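Local coordinates for protein acidocalcisomal pyrophosphatase (Trypanosoma brucei brucei, PDB 5CUY) that probably hydrolyses inorganic pyrophosphate to phosphate in acidocalcisomes, with magnesium as cofactor, at residues D[295-300]-D[331-336]. The protein carries 1 engineered substitution. Residues are numbered along the deposited sequence; the frame is centred on the assembly and turned at random.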
loop_
_atom_site.group_PDB
_atom_site.type_symbol
_atom_site.label_atom_id
_atom_site.label_comp_id
_atom_site.label_asym_id
_atom_site.label_seq_id
_atom_site.Cartn_x
_atom_site.Cartn_y
_atom_site.Cartn_z
ATOM N N VAL D 295 -25.073 -2.870 -17.979
ATOM C CA VAL D 295 -25.047 -3.413 -16.645
ATOM C C VAL D 295 -24.375 -2.431 -15.746
ATOM O O VAL D 295 -23.402 -1.778 -16.129
ATOM C CB VAL D 295 -24.315 -4.773 -16.573
ATOM C CG1 VAL D 295 -24.354 -5.452 -17.916
ATOM C CG2 VAL D 295 -22.895 -4.594 -16.075
ATOM N N ASP D 296 -24.887 -2.334 -14.536
ATOM C CA ASP D 296 -24.344 -1.397 -13.617
ATOM C C ASP D 296 -23.170 -1.893 -12.792
ATOM O O ASP D 296 -22.898 -3.073 -12.717
ATOM C CB ASP D 296 -25.480 -0.905 -12.718
ATOM C CG ASP D 296 -26.500 -0.035 -13.483
ATOM O OD1 ASP D 296 -26.114 1.062 -13.986
ATOM O OD2 ASP D 296 -27.676 -0.439 -13.594
ATOM N N ALA D 297 -22.413 -0.989 -12.207
ATOM C CA ALA D 297 -21.364 -1.463 -11.343
ATOM C C ALA D 297 -21.154 -0.462 -10.223
ATOM O O ALA D 297 -21.582 0.688 -10.289
ATOM C CB ALA D 297 -20.091 -1.722 -12.085
ATOM N N VAL D 298 -20.522 -0.950 -9.174
ATOM C CA VAL D 298 -20.225 -0.181 -8.003
ATOM C C VAL D 298 -18.738 -0.394 -7.799
ATOM O O VAL D 298 -18.335 -1.495 -7.585
ATOM C CB VAL D 298 -21.015 -0.766 -6.829
ATOM C CG1 VAL D 298 -20.912 0.121 -5.608
ATOM C CG2 VAL D 298 -22.439 -0.895 -7.225
ATOM N N GLU D 299 -17.893 0.606 -7.923
ATOM C CA GLU D 299 -16.508 0.284 -7.663
ATOM C C GLU D 299 -16.196 0.841 -6.279
ATOM O O GLU D 299 -16.399 2.000 -5.983
ATOM C CB GLU D 299 -15.575 0.749 -8.817
ATOM C CG GLU D 299 -14.715 1.971 -8.697
ATOM C CD GLU D 299 -13.725 2.013 -7.525
ATOM O OE1 GLU D 299 -12.962 1.063 -7.224
ATOM O OE2 GLU D 299 -13.714 3.084 -6.905
ATOM N N ILE D 300 -15.716 -0.063 -5.439
ATOM C CA ILE D 300 -15.452 0.160 -4.028
ATOM C C ILE D 300 -14.129 0.724 -3.568
ATOM O O ILE D 300 -13.867 0.735 -2.366
ATOM C CB ILE D 300 -15.679 -1.161 -3.292
ATOM C CG1 ILE D 300 -14.573 -2.163 -3.677
ATOM C CG2 ILE D 300 -17.058 -1.710 -3.676
ATOM C CD1 ILE D 300 -14.712 -3.562 -3.024
ATOM N N VAL D 331 -22.776 -4.986 -10.347
ATOM C CA VAL D 331 -21.480 -5.607 -10.326
ATOM C C VAL D 331 -20.548 -4.914 -9.302
ATOM O O VAL D 331 -20.448 -3.678 -9.257
ATOM C CB VAL D 331 -20.881 -5.585 -11.725
ATOM C CG1 VAL D 331 -19.463 -6.000 -11.667
ATOM C CG2 VAL D 331 -21.653 -6.551 -12.619
ATOM N N VAL D 332 -19.902 -5.707 -8.457
ATOM C CA VAL D 332 -18.973 -5.173 -7.487
ATOM C C VAL D 332 -17.622 -5.271 -8.123
ATOM O O VAL D 332 -17.169 -6.378 -8.453
ATOM C CB VAL D 332 -18.926 -6.014 -6.205
ATOM C CG1 VAL D 332 -17.897 -5.442 -5.214
ATOM C CG2 VAL D 332 -20.276 -6.063 -5.588
ATOM N N CYS D 333 -16.956 -4.145 -8.283
ATOM C CA CYS D 333 -15.626 -4.142 -8.886
ATOM C C CYS D 333 -14.765 -3.127 -8.143
ATOM O O CYS D 333 -15.238 -2.449 -7.228
ATOM C CB CYS D 333 -15.712 -3.700 -10.331
ATOM S SG CYS D 333 -16.240 -1.926 -10.468
ATOM N N ILE D 334 -13.508 -3.015 -8.553
ATOM C CA ILE D 334 -12.582 -2.083 -7.955
ATOM C C ILE D 334 -11.502 -1.631 -8.943
ATOM O O ILE D 334 -10.944 -2.437 -9.707
ATOM C CB ILE D 334 -11.888 -2.695 -6.705
ATOM C CG1 ILE D 334 -10.952 -1.663 -6.069
ATOM C CG2 ILE D 334 -11.108 -3.949 -7.089
ATOM C CD1 ILE D 334 -10.387 -2.131 -4.866
ATOM N N SER D 335 -11.223 -0.331 -8.879
ATOM C CA SER D 335 -10.252 0.387 -9.685
ATOM C C SER D 335 -8.874 -0.236 -9.543
ATOM O O SER D 335 -8.435 -0.501 -8.453
ATOM C CB SER D 335 -10.221 1.824 -9.202
ATOM O OG SER D 335 -9.070 2.506 -9.618
ATOM N N HIS D 336 -8.196 -0.483 -10.654
ATOM C CA HIS D 336 -6.876 -1.069 -10.597
ATOM C C HIS D 336 -5.879 -0.119 -9.902
ATOM O O HIS D 336 -4.869 -0.552 -9.386
ATOM C CB HIS D 336 -6.411 -1.437 -12.027
ATOM C CG HIS D 336 -6.878 -2.782 -12.494
ATOM N ND1 HIS D 336 -6.331 -3.958 -12.031
ATOM C CD2 HIS D 336 -7.871 -3.144 -13.341
ATOM C CE1 HIS D 336 -6.973 -4.984 -12.568
ATOM N NE2 HIS D 336 -7.911 -4.518 -13.365
#
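Val331 is gripped on both its N and its O by the neighbouring strand 296-299, through Asp296 and Val298, in a ladder of parallel-strand hydrogen bonds. Val331 both gives its N-H to Asp296 O, 3.0 Å from Val331 N and approached from above the carbonyl plane, and receives Val298 N on its own O at 2.7 Å, almost in line with the C=O. Cys333 repeats the pattern: its N reaches Val298 O, while its O accepts Ile300 N at 3.0 Å in the carbonyl plane. The strand axes diverge by 42°, a strong twist for direct neighbours.

Glu299 carries the pairing past the last backbone rung. Bent at chi2 (57°), its chain brings OE1 to Ser335 N at 2.8 Å, the N-H arriving from above the carboxylate plane. The same oxygen takes Gly301 N, so two backbone amides grip one oxygen of a buried residue.

The apolar contacts fall on both sides of the pair. With Glu299, Ala297, Val331 and Cys333 share one face; there Ala297 CB sits 4.0 Å from Val331 CB and 4.2 Å from Cys333 SG. Past the strand end, Ile300 CG2 meets Val332 CG1 at 4.1 Å; Val332 shares the opposite face with Val298, and helix 357-367 covers Val298 and Ile300.

Strand 269-272 flanks residues 296-299 on their other edge, and strand 310-323 flanks 326-335. The pair therefore belongs to the curled mixed sheet of the pyrophosphatase barrel, and the end of the Asp296 side chain leads away from strand 326-335 to a magnesium ion, bound with Asp291 and Asp328.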